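Local structure of sortase (5UTT) at residues P35-V40 with I92-E97; G62-T67 with N75-G80; W109-V114 with F169-D174; H117-P122 with L161-H166. The protein probably acts as a cysteine transpeptidase that cleaves sorting signals and attaches surface proteins to the cell wall, this chain holding its sortase domain. All coordinates share one frame; numbering follows the deposited sequence.

In the fold
Contacts 2, 3 and 4 lie in the strands of the sortase beta-barrel, and contact 1 joins two of its loops. Contacts 3 and 4, centres about 22 Å apart, share the antiparallel strands 108-120 and 161-174 and meet where Val-114 packs on Val-165. Contact 2, a hairpin, reaches the same sheet, its centre about 14 Å from that of contact 4 and about 17 Å from that of contact 3. Contact 1 touches contact 3 through Gln-96 and Glu-97 on Val-114, and contact 4 through Ile-92 on Val-165. Along the chain, contact 2 is nested within contact 1, which closes before contact 3 opens; contact 4 is nested within contact 3. Local and long-range pairing thus build one sheet.

Contact 1 of 4, residues P35-V40 with I92-E97; sequences PKWYGV and IDLLQE
Loop-to-loop packing, carried by the indole of Trp-37 and the ammonium group of Lys-36, joins residues 35-40, in the connection from strand 28-33 to strand 45-49, to residues 92-97, in the connection from strand 74-79 to strand 100-104. The indole presents its edge to Ile-92 and Leu-94: CZ2 comes 3.8 Å from Ile-92 CA, while on the five-membered ring CD1 lies 4.4 Å from Leu-94 CD1. Leu-95 CD1 also approaches CZ2 of Trp-37, at 4.1 Å. The ring nitrogen NE1 donates to the carbonyl of Arg-91, just ahead of the second segment, so the buried indole has its polar atom satisfied. Each loop contains a short 3-10 turn, closed by Tyr-38 N to Pro-35 O in one and by Leu-95 N to Ile-92 O in the other. Such loops bridge the strands of the sortase beta-barrel, and here they pack on its wall: Ile-92 and Leu-95 rest on Val-165 of strand 161-174, and Trp-37 on Leu-146 of strand 142-150. Nearer the surface, Lys-36 runs extended from CG onward alongside Leu-94, CD lying 4.4 Å from Leu-94 CB. Its NZ donates to Leu-94 O over 3.2 Å, approaching almost in line with the carbonyl bond (C=O...N angle 169°), and forms a salt bridge with Asp-99. The same carboxylate oxygen of Asp-99, OD2, accepts from the backbone N of Gln-96, whose side chain lies across the end of the lysine.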
# COMPACT_ATOMS: atom_id res chain seq x y z
N PRO A 35 -10.48 3.68 0.45
CA PRO A 35 -11.89 4.14 0.36
C PRO A 35 -12.34 4.73 -0.99
O PRO A 35 -13.49 4.55 -1.40
CB PRO A 35 -11.96 5.18 1.47
CG PRO A 35 -11.01 4.66 2.49
CD PRO A 35 -9.83 4.21 1.68
N LYS A 36 -11.43 5.35 -1.73
CA LYS A 36 -11.77 5.80 -3.09
C LYS A 36 -11.97 4.70 -4.14
O LYS A 36 -12.28 5.01 -5.30
CB LYS A 36 -10.71 6.75 -3.59
CG LYS A 36 -10.89 8.13 -2.97
CD LYS A 36 -10.29 9.15 -3.88
CE LYS A 36 -10.79 10.55 -3.59
NZ LYS A 36 -9.84 11.48 -4.25
N TRP A 37 -11.71 3.47 -3.77
CA TRP A 37 -11.87 2.35 -4.67
C TRP A 37 -13.14 1.56 -4.36
O TRP A 37 -13.45 0.57 -5.09
CB TRP A 37 -10.63 1.42 -4.65
CG TRP A 37 -9.38 2.05 -5.20
CD1 TRP A 37 -9.29 3.25 -5.88
CD2 TRP A 37 -8.05 1.53 -5.15
NE1 TRP A 37 -8.01 3.51 -6.21
CE2 TRP A 37 -7.21 2.49 -5.77
CE3 TRP A 37 -7.46 0.37 -4.61
CZ2 TRP A 37 -5.84 2.31 -5.91
CZ3 TRP A 37 -6.10 0.21 -4.73
CH2 TRP A 37 -5.30 1.19 -5.37
N TYR A 38 -13.91 2.00 -3.36
CA TYR A 38 -15.24 1.42 -3.14
C TYR A 38 -16.04 1.65 -4.42
O TYR A 38 -16.12 2.76 -4.93
CB TYR A 38 -15.94 1.98 -1.93
CG TYR A 38 -15.50 1.38 -0.62
CD1 TYR A 38 -15.53 -0.00 -0.41
CD2 TYR A 38 -15.09 2.20 0.43
CE1 TYR A 38 -15.15 -0.55 0.80
CE2 TYR A 38 -14.71 1.66 1.64
CZ TYR A 38 -14.76 0.30 1.84
OH TYR A 38 -14.38 -0.18 3.06
N GLY A 39 -16.57 0.57 -4.98
CA GLY A 39 -17.36 0.67 -6.21
C GLY A 39 -16.54 0.48 -7.46
O GLY A 39 -17.10 0.34 -8.56
N VAL A 40 -15.22 0.49 -7.31
CA VAL A 40 -14.27 0.27 -8.39
C VAL A 40 -13.83 -1.19 -8.38
O VAL A 40 -14.05 -1.92 -9.36
CB VAL A 40 -13.05 1.21 -8.25
CG1 VAL A 40 -12.04 0.95 -9.37
CG2 VAL A 40 -13.50 2.66 -8.18
N ILE A 92 -5.31 3.76 -9.41
CA ILE A 92 -4.30 4.46 -8.59
C ILE A 92 -4.34 5.97 -8.82
O ILE A 92 -3.95 6.75 -7.93
CB ILE A 92 -2.91 3.86 -8.85
CG1 ILE A 92 -1.93 4.27 -7.74
CG2 ILE A 92 -2.40 4.20 -10.23
CD1 ILE A 92 -0.66 3.46 -7.69
N ASP A 93 -4.79 6.36 -10.01
CA ASP A 93 -4.81 7.77 -10.44
C ASP A 93 -5.88 8.60 -9.74
O ASP A 93 -5.89 9.81 -9.90
CB ASP A 93 -4.97 7.89 -11.96
CG ASP A 93 -6.20 7.16 -12.49
OD1 ASP A 93 -6.94 6.56 -11.70
OD2 ASP A 93 -6.43 7.24 -13.69
N LEU A 94 -6.75 7.99 -8.94
CA LEU A 94 -7.80 8.70 -8.23
C LEU A 94 -7.28 9.23 -6.93
O LEU A 94 -7.96 9.98 -6.29
CB LEU A 94 -9.00 7.82 -7.92
CG LEU A 94 -9.74 7.18 -9.13
CD1 LEU A 94 -10.86 6.33 -8.54
CD2 LEU A 94 -10.28 8.22 -10.08
N LEU A 95 -6.08 8.83 -6.53
CA LEU A 95 -5.60 9.16 -5.19
C LEU A 95 -4.98 10.54 -5.21
O LEU A 95 -4.07 10.85 -6.01
CB LEU A 95 -4.61 8.08 -4.73
CG LEU A 95 -5.18 6.66 -4.63
CD1 LEU A 95 -4.12 5.63 -4.32
CD2 LEU A 95 -6.24 6.65 -3.55
N GLN A 96 -5.47 11.39 -4.31
CA GLN A 96 -5.02 12.75 -4.20
C GLN A 96 -4.53 12.97 -2.77
O GLN A 96 -4.85 12.21 -1.85
CB GLN A 96 -6.19 13.68 -4.53
CG GLN A 96 -6.89 13.37 -5.86
CD GLN A 96 -8.18 14.14 -6.08
OE1 GLN A 96 -8.40 15.20 -5.51
NE2 GLN A 96 -9.04 13.62 -6.96
N GLU A 97 -3.79 14.05 -2.57
CA GLU A 97 -3.34 14.38 -1.24
C GLU A 97 -4.47 14.31 -0.21
O GLU A 97 -5.56 14.88 -0.39
CB GLU A 97 -2.72 15.75 -1.24
CG GLU A 97 -2.07 16.10 0.08
CD GLU A 97 -1.69 17.55 0.17
OE1 GLU A 97 -1.92 18.30 -0.82
OE2 GLU A 97 -1.18 17.93 1.25

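Contact 2 of 4, residues G62-T67 with N75-G80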
# COMPACT_ATOMS: atom_id res chain seq x y z
N GLY A 62 1.94 -7.06 -3.56
CA GLY A 62 3.18 -7.68 -3.07
C GLY A 62 4.18 -6.75 -2.37
O GLY A 62 4.55 -5.70 -2.90
N HIS A 63 4.66 -7.16 -1.20
CA HIS A 63 5.62 -6.35 -0.48
C HIS A 63 7.03 -6.55 -1.04
O HIS A 63 7.54 -7.66 -1.08
CB HIS A 63 5.60 -6.71 0.98
CG HIS A 63 6.58 -5.95 1.84
ND1 HIS A 63 7.40 -6.61 2.73
CD2 HIS A 63 6.86 -4.63 1.97
CE1 HIS A 63 8.15 -5.73 3.37
NE2 HIS A 63 7.82 -4.52 2.95
N TYR A 64 7.66 -5.44 -1.43
CA TYR A 64 9.08 -5.44 -1.77
C TYR A 64 9.89 -5.94 -0.57
O TYR A 64 9.85 -5.36 0.53
CB TYR A 64 9.53 -4.04 -2.21
CG TYR A 64 9.00 -3.53 -3.56
CD1 TYR A 64 7.76 -2.92 -3.67
CD2 TYR A 64 9.77 -3.65 -4.70
CE1 TYR A 64 7.30 -2.44 -4.90
CE2 TYR A 64 9.33 -3.20 -5.93
CZ TYR A 64 8.10 -2.61 -6.02
OH TYR A 64 7.63 -2.12 -7.23
N THR A 65 10.63 -7.01 -0.75
CA THR A 65 11.13 -7.76 0.39
C THR A 65 12.24 -7.02 1.11
O THR A 65 12.46 -7.27 2.28
CB THR A 65 11.53 -9.18 -0.02
OG1 THR A 65 12.57 -9.09 -0.99
CG2 THR A 65 10.30 -9.94 -0.58
N ASN A 66 12.90 -6.08 0.43
CA ASN A 66 14.00 -5.34 1.06
C ASN A 66 13.59 -3.98 1.60
O ASN A 66 14.44 -3.19 2.07
CB ASN A 66 15.21 -5.24 0.10
CG ASN A 66 15.92 -6.59 -0.08
OD1 ASN A 66 15.85 -7.47 0.78
ND2 ASN A 66 16.59 -6.76 -1.22
N THR A 67 12.29 -3.70 1.56
CA THR A 67 11.73 -2.53 2.22
C THR A 67 11.25 -2.89 3.63
O THR A 67 11.33 -4.03 4.07
CB THR A 67 10.61 -1.87 1.38
OG1 THR A 67 9.43 -2.69 1.35
CG2 THR A 67 11.12 -1.51 -0.00
N ASN A 75 9.75 2.66 5.03
CA ASN A 75 8.80 2.66 3.91
C ASN A 75 8.36 1.26 3.57
O ASN A 75 9.19 0.47 3.22
CB ASN A 75 9.50 3.28 2.71
CG ASN A 75 8.55 3.59 1.55
OD1 ASN A 75 7.33 3.41 1.66
ND2 ASN A 75 9.10 4.09 0.47
N PHE A 76 7.08 0.98 3.79
CA PHE A 76 6.47 -0.34 3.48
C PHE A 76 5.96 -0.23 2.04
O PHE A 76 4.91 0.38 1.80
CB PHE A 76 5.36 -0.64 4.47
CG PHE A 76 4.59 -1.92 4.17
CD1 PHE A 76 5.13 -3.14 4.52
CD2 PHE A 76 3.32 -1.87 3.63
CE1 PHE A 76 4.44 -4.33 4.27
CE2 PHE A 76 2.61 -3.06 3.37
CZ PHE A 76 3.17 -4.27 3.69
N ALA A 77 6.64 -0.83 1.09
CA ALA A 77 6.31 -0.56 -0.28
C ALA A 77 5.66 -1.81 -0.87
O ALA A 77 6.09 -2.95 -0.59
CB ALA A 77 7.54 -0.18 -1.06
N ILE A 78 4.61 -1.57 -1.62
CA ILE A 78 3.89 -2.70 -2.25
C ILE A 78 3.63 -2.45 -3.72
O ILE A 78 3.31 -1.35 -4.17
CB ILE A 78 2.58 -3.02 -1.49
CG1 ILE A 78 1.65 -1.81 -1.46
CG2 ILE A 78 2.85 -3.58 -0.07
CD1 ILE A 78 0.30 -2.11 -0.88
N ALA A 79 3.71 -3.53 -4.49
CA ALA A 79 3.45 -3.51 -5.93
C ALA A 79 2.11 -4.15 -6.21
O ALA A 79 1.70 -5.08 -5.51
CB ALA A 79 4.57 -4.28 -6.65
N GLY A 80 1.43 -3.67 -7.23
CA GLY A 80 0.22 -4.27 -7.72
C GLY A 80 0.05 -4.17 -9.21
O GLY A 80 0.51 -3.24 -9.86
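Gly-62 and Ala-79 form an antiparallel hydrogen-bonded pair, with Gly-62 N to Ala-79 O and Ala-79 N to Gly-62 O both at 2.8 Å. One further backbone bond, Tyr-64 N to Ala-77 O at 3.1 Å, follows the non-hydrogen-bonded pair His-63 and Ile-78, just where the first strand ends and a type I turn from Tyr-64 to Thr-67 begins. This is the beta hairpin of strands 61-63 and 74-79 in the sortase domain. In the turn Tyr-64 O is held by two donors, Thr-67 N and Thr-67 OG1, the latter at 2.8 Å, and OG1 in turn accepts a weak bond from Ala-77 N at 3.4 Å. On one side of the hairpin the imidazole of His-63, swung out with CG trans to the backbone N (chi1 179°), lies over the ring of Phe-76 in an offset stack, centroids 4.4 Å apart and planes at 21°. On the other, the ring of Tyr-64 lies alongside the second strand, CD1 meeting Ala-77 CB at 3.8 Å and CE1 meeting Ala-79 CB at 3.7 Å; its hydroxyl bonds to Thr-147. Both imidazole nitrogens of His-63 are engaged, ND1 with the carboxylate of Glu-49 and NE2 with Gln-68 O. With a carboxylate at ND1 and a backbone carbonyl at NE2, the buried imidazole would be expected to favour its doubly protonated form.

Contact 3 of 4, residues W109-V114 with F169-D174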
# COMPACT_ATOMS: atom_id res chain seq x y z
N TRP A 109 -5.58 -1.91 12.55
CA TRP A 109 -5.83 -1.08 11.36
C TRP A 109 -4.73 -0.06 11.27
O TRP A 109 -4.53 0.72 12.22
CB TRP A 109 -7.16 -0.34 11.49
CG TRP A 109 -8.37 -1.21 11.45
CD1 TRP A 109 -9.07 -1.68 12.51
CD2 TRP A 109 -9.07 -1.67 10.27
NE1 TRP A 109 -10.14 -2.44 12.09
CE2 TRP A 109 -10.16 -2.44 10.72
CE3 TRP A 109 -8.87 -1.52 8.90
CZ2 TRP A 109 -11.06 -3.04 9.82
CZ3 TRP A 109 -9.76 -2.10 8.03
CH2 TRP A 109 -10.84 -2.84 8.49
N TYR A 110 -4.01 -0.04 10.14
CA TYR A 110 -3.04 1.02 9.89
C TYR A 110 -3.59 1.99 8.87
O TYR A 110 -3.91 1.60 7.73
CB TYR A 110 -1.74 0.45 9.36
CG TYR A 110 -1.03 -0.51 10.26
CD1 TYR A 110 -1.31 -1.87 10.23
CD2 TYR A 110 0.00 -0.09 11.09
CE1 TYR A 110 -0.63 -2.76 11.01
CE2 TYR A 110 0.67 -0.99 11.89
CZ TYR A 110 0.37 -2.32 11.85
OH TYR A 110 1.03 -3.20 12.64
N VAL A 111 -3.68 3.26 9.27
CA VAL A 111 -4.22 4.27 8.37
C VAL A 111 -3.15 5.31 7.99
O VAL A 111 -2.56 6.02 8.86
CB VAL A 111 -5.49 4.98 8.92
CG1 VAL A 111 -5.93 6.07 7.95
CG2 VAL A 111 -6.65 4.04 9.25
N PHE A 112 -2.93 5.39 6.68
CA PHE A 112 -1.99 6.29 6.03
C PHE A 112 -2.76 7.34 5.23
O PHE A 112 -3.86 7.08 4.70
CB PHE A 112 -1.01 5.53 5.12
CG PHE A 112 -0.25 4.45 5.80
CD1 PHE A 112 -0.82 3.18 6.04
CD2 PHE A 112 1.08 4.62 6.13
CE1 PHE A 112 -0.07 2.18 6.66
CE2 PHE A 112 1.82 3.64 6.77
CZ PHE A 112 1.25 2.40 7.04
N LYS A 113 -2.15 8.53 5.07
CA LYS A 113 -2.74 9.58 4.26
C LYS A 113 -1.80 10.00 3.13
O LYS A 113 -0.61 10.23 3.37
CB LYS A 113 -3.06 10.79 5.13
CG LYS A 113 -4.09 10.49 6.19
CD LYS A 113 -5.48 10.41 5.62
CE LYS A 113 -6.54 10.88 6.63
NZ LYS A 113 -6.54 12.37 6.94
N VAL A 114 -2.34 10.01 1.89
CA VAL A 114 -1.55 10.31 0.70
C VAL A 114 -0.86 11.70 0.80
O VAL A 114 -1.49 12.69 1.18
CB VAL A 114 -2.38 10.21 -0.59
CG1 VAL A 114 -1.61 10.76 -1.77
CG2 VAL A 114 -2.75 8.77 -0.85
N PHE A 169 1.96 7.77 7.62
CA PHE A 169 1.15 7.20 8.70
C PHE A 169 0.36 8.27 9.44
O PHE A 169 0.94 9.33 9.78
CB PHE A 169 2.06 6.40 9.64
CG PHE A 169 1.32 5.72 10.76
CD1 PHE A 169 0.55 4.58 10.55
CD2 PHE A 169 1.39 6.23 12.03
CE1 PHE A 169 -0.14 3.98 11.59
CE2 PHE A 169 0.72 5.64 13.06
CZ PHE A 169 -0.06 4.52 12.85
N ALA A 170 -0.93 8.03 9.67
CA ALA A 170 -1.80 8.98 10.36
C ALA A 170 -2.20 8.48 11.73
O ALA A 170 -1.93 9.15 12.74
CB ALA A 170 -3.04 9.28 9.52
N TYR A 171 -2.83 7.31 11.80
CA TYR A 171 -3.18 6.72 13.09
C TYR A 171 -3.36 5.23 12.93
O TYR A 171 -3.35 4.71 11.80
CB TYR A 171 -4.48 7.34 13.62
CG TYR A 171 -5.69 7.12 12.75
CD1 TYR A 171 -6.48 5.98 12.93
CD2 TYR A 171 -6.05 8.02 11.77
CE1 TYR A 171 -7.60 5.77 12.16
CE2 TYR A 171 -7.17 7.82 10.99
CZ TYR A 171 -7.93 6.68 11.20
OH TYR A 171 -9.03 6.43 10.44
N TRP A 172 -3.51 4.55 14.05
CA TRP A 172 -3.84 3.12 14.03
C TRP A 172 -4.96 2.81 14.99
O TRP A 172 -5.32 3.61 15.83
CB TRP A 172 -2.62 2.26 14.34
CG TRP A 172 -2.00 2.45 15.76
CD1 TRP A 172 -1.25 3.51 16.20
CD2 TRP A 172 -2.10 1.55 16.87
NE1 TRP A 172 -0.86 3.30 17.51
CE2 TRP A 172 -1.39 2.12 17.95
CE3 TRP A 172 -2.72 0.31 17.06
CZ2 TRP A 172 -1.27 1.47 19.18
CZ3 TRP A 172 -2.63 -0.31 18.28
CH2 TRP A 172 -1.90 0.27 19.33
N MET A 173 -5.54 1.63 14.83
CA MET A 173 -6.59 1.18 15.75
C MET A 173 -6.40 -0.29 16.06
O MET A 173 -5.97 -1.05 15.18
CB MET A 173 -7.97 1.40 15.16
CG MET A 173 -8.28 2.84 14.76
SD MET A 173 -9.95 3.05 14.10
CE MET A 173 -10.90 2.72 15.57
N ASP A 174 -6.71 -0.69 17.29
CA ASP A 174 -6.83 -2.10 17.63
C ASP A 174 -8.09 -2.63 16.94
O ASP A 174 -9.16 -2.09 17.14
CB ASP A 174 -6.98 -2.25 19.16
CG ASP A 174 -6.79 -3.67 19.63
OD1 ASP A 174 -7.24 -4.61 18.94
OD2 ASP A 174 -6.21 -3.84 20.73
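Phe-169 packs between the side chains of Tyr-110 and Phe-112 on the neighbouring antiparallel strand. With CG trans to the backbone N (chi1 -178°), the ring is laid along that strand. Its CB sits 4.0 Å from Phe-112 CE2. Farther out, CD1 passes Val-111 O at 3.8 Å and stands over the face of Phe-112, and CE1 reaches Tyr-110 CD2 at 4.1 Å. The two phenylalanines form a T-shaped pair, the edge of Phe-169 turned to the face of Phe-112, with centroids 5.7 Å apart and planes at 75°. The N-terminal part of the chain reaches the face bearing these aromatics: Tyr-110 OH bonds to Pro-18 O, and Trp-172 NE1 to Asp-15 O. The other face carries Trp-109, Val-111, Tyr-171 and Met-173. There the isopropyl group of Val-111 lies flat on the phenol ring of Tyr-171, a CH-pi contact with CB 3.8 Å from the ring centroid and 14° off its normal. The two methyls straddle the ring, CG2 toward CE1 and CG1 toward CE2. Between the faces, strands 108-120 and 161-174 pair regularly from Trp-109 with Met-173 to Val-111 with Tyr-171, then slip by one residue in a classic beta bulge, with Ala-170 and Tyr-171 both opposite Val-111. Val-111 O takes two N-H groups, Ala-170 N at 2.7 Å and Tyr-171 N at 3.2 Å. The extra residue therefore costs the ladder no backbone donor, and the step in register is absorbed by one doubly used carbonyl amid otherwise largely apolar packing.

Contact 4 of 4, residues H117-P122 with L161-H166; sequences HELVKP and LRWIVH
Val-120 O receives the N-H of Arg-162 at 2.8 Å, and Val-120 N returns a bond to Arg-162 O. Two residues along, Glu-118 and Ile-164 repeat this reciprocal pair, their N-to-O distances both 2.9 Å. Such pairs take turns with the non-hydrogen-bonded Leu-119/Trp-163 and His-117/Val-165, the regular antiparallel pairing of strands 108-120 and 161-174 in the sortase beta-barrel. Arg-162 bends back at chi2 (-70°), which brings NH1 over the carbonyl of its own neighbour Leu-161, 3.0 Å from the O and well above the carbonyl plane; NH1 also donates to Asn-159 O. Pro-122 covers one face of the guanidinium, its CB 3.7 Å from Arg-162 CZ. On this face of the ladder Val-120 CG2 meets Ile-164 CG1 at 3.7 Å. The opposite face holds His-117, Leu-119 and Trp-163. The imidazole of His-117 lies nearly parallel to the six-membered ring of Trp-163 (8°), but displaced enough that mainly their rims face each other, with centroids 4.5 Å apart. Leu-119 CD2 touches the same indole at CE3, 3.9 Å away. Strand 161-174 also runs antiparallel to 142-150 on its far side, where His-150 stands edge-to-face with Trp-163.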
# COMPACT_ATOMS: atom_id res chain seq x y z
N HIS A 117 1.91 11.86 -5.43
CA HIS A 117 2.23 10.80 -6.38
C HIS A 117 3.38 11.20 -7.29
O HIS A 117 3.72 12.40 -7.42
CB HIS A 117 1.01 10.39 -7.21
CG HIS A 117 0.74 11.26 -8.39
ND1 HIS A 117 0.04 12.43 -8.31
CD2 HIS A 117 1.05 11.09 -9.70
CE1 HIS A 117 -0.04 12.97 -9.52
NE2 HIS A 117 0.55 12.17 -10.38
N GLU A 118 4.02 10.20 -7.88
CA GLU A 118 5.11 10.38 -8.81
C GLU A 118 4.88 9.52 -10.02
O GLU A 118 4.35 8.46 -9.89
CB GLU A 118 6.41 9.95 -8.16
CG GLU A 118 6.79 10.84 -7.00
CD GLU A 118 7.58 10.16 -5.96
OE1 GLU A 118 7.75 8.91 -6.01
OE2 GLU A 118 8.01 10.90 -5.04
N LEU A 119 5.29 10.01 -11.18
CA LEU A 119 5.50 9.18 -12.37
C LEU A 119 7.00 9.08 -12.66
O LEU A 119 7.65 10.12 -12.89
CB LEU A 119 4.82 9.78 -13.61
CG LEU A 119 3.40 9.31 -13.84
CD1 LEU A 119 2.78 10.00 -15.04
CD2 LEU A 119 3.36 7.78 -14.03
N VAL A 120 7.52 7.86 -12.63
CA VAL A 120 8.97 7.58 -12.75
C VAL A 120 9.29 6.45 -13.71
O VAL A 120 8.42 5.62 -14.02
CB VAL A 120 9.64 7.27 -11.40
CG1 VAL A 120 9.56 8.50 -10.50
CG2 VAL A 120 9.03 6.08 -10.69
N LYS A 121 10.55 6.39 -14.12
CA LYS A 121 11.08 5.19 -14.79
C LYS A 121 11.29 4.07 -13.76
O LYS A 121 11.58 4.33 -12.57
CB LYS A 121 12.38 5.51 -15.52
CG LYS A 121 12.19 6.36 -16.75
CD LYS A 121 13.53 6.95 -17.21
CE LYS A 121 13.94 8.16 -16.37
NZ LYS A 121 15.35 8.09 -15.92
N PRO A 122 11.14 2.80 -14.17
CA PRO A 122 11.21 1.73 -13.18
C PRO A 122 12.58 1.54 -12.53
O PRO A 122 12.69 0.74 -11.63
CB PRO A 122 10.81 0.45 -13.97
CG PRO A 122 10.88 0.88 -15.40
CD PRO A 122 10.66 2.33 -15.48
N LEU A 161 6.41 3.44 -17.83
CA LEU A 161 6.56 4.25 -16.61
C LEU A 161 5.92 3.52 -15.43
O LEU A 161 5.27 2.51 -15.58
CB LEU A 161 5.92 5.61 -16.79
CG LEU A 161 6.52 6.61 -17.80
CD1 LEU A 161 5.79 7.96 -17.81
CD2 LEU A 161 7.99 6.75 -17.54
N ARG A 162 6.11 4.08 -14.24
CA ARG A 162 5.49 3.54 -13.03
C ARG A 162 4.79 4.66 -12.26
O ARG A 162 5.41 5.67 -11.94
CB ARG A 162 6.54 2.83 -12.13
CG ARG A 162 7.35 1.74 -12.82
CD ARG A 162 6.48 0.55 -13.12
NE ARG A 162 7.25 -0.61 -13.62
CZ ARG A 162 7.46 -0.83 -14.90
NH1 ARG A 162 6.99 0.05 -15.80
NH2 ARG A 162 8.14 -1.91 -15.29
N TRP A 163 3.52 4.46 -11.95
CA TRP A 163 2.77 5.38 -11.09
C TRP A 163 2.98 4.99 -9.63
O TRP A 163 2.69 3.87 -9.20
CB TRP A 163 1.29 5.38 -11.47
CG TRP A 163 0.53 6.49 -10.83
CD1 TRP A 163 0.26 6.68 -9.49
CD2 TRP A 163 -0.20 7.50 -11.53
NE1 TRP A 163 -0.56 7.78 -9.33
CE2 TRP A 163 -0.83 8.31 -10.57
CE3 TRP A 163 -0.33 7.83 -12.88
CZ2 TRP A 163 -1.58 9.40 -10.94
CZ3 TRP A 163 -1.07 8.91 -13.24
CH2 TRP A 163 -1.70 9.68 -12.27
N ILE A 164 3.46 5.96 -8.85
CA ILE A 164 3.85 5.74 -7.46
C ILE A 164 3.00 6.63 -6.56
O ILE A 164 2.86 7.80 -6.82
CB ILE A 164 5.30 6.17 -7.19
CG1 ILE A 164 6.24 5.61 -8.26
CG2 ILE A 164 5.73 5.78 -5.77
CD1 ILE A 164 6.30 4.11 -8.29
N VAL A 165 2.40 6.05 -5.53
CA VAL A 165 1.69 6.84 -4.50
C VAL A 165 2.36 6.68 -3.15
O VAL A 165 2.55 5.58 -2.68
CB VAL A 165 0.18 6.48 -4.39
CG1 VAL A 165 -0.53 7.23 -3.24
CG2 VAL A 165 -0.50 6.80 -5.68
N HIS A 166 2.66 7.81 -2.52
CA HIS A 166 3.18 7.81 -1.14
C HIS A 166 2.12 8.26 -0.11
O HIS A 166 1.40 9.22 -0.36
CB HIS A 166 4.39 8.75 -1.03
CG HIS A 166 5.59 8.30 -1.78
ND1 HIS A 166 6.26 9.09 -2.70
CD2 HIS A 166 6.21 7.09 -1.81
CE1 HIS A 166 7.26 8.40 -3.21
NE2 HIS A 166 7.24 7.18 -2.70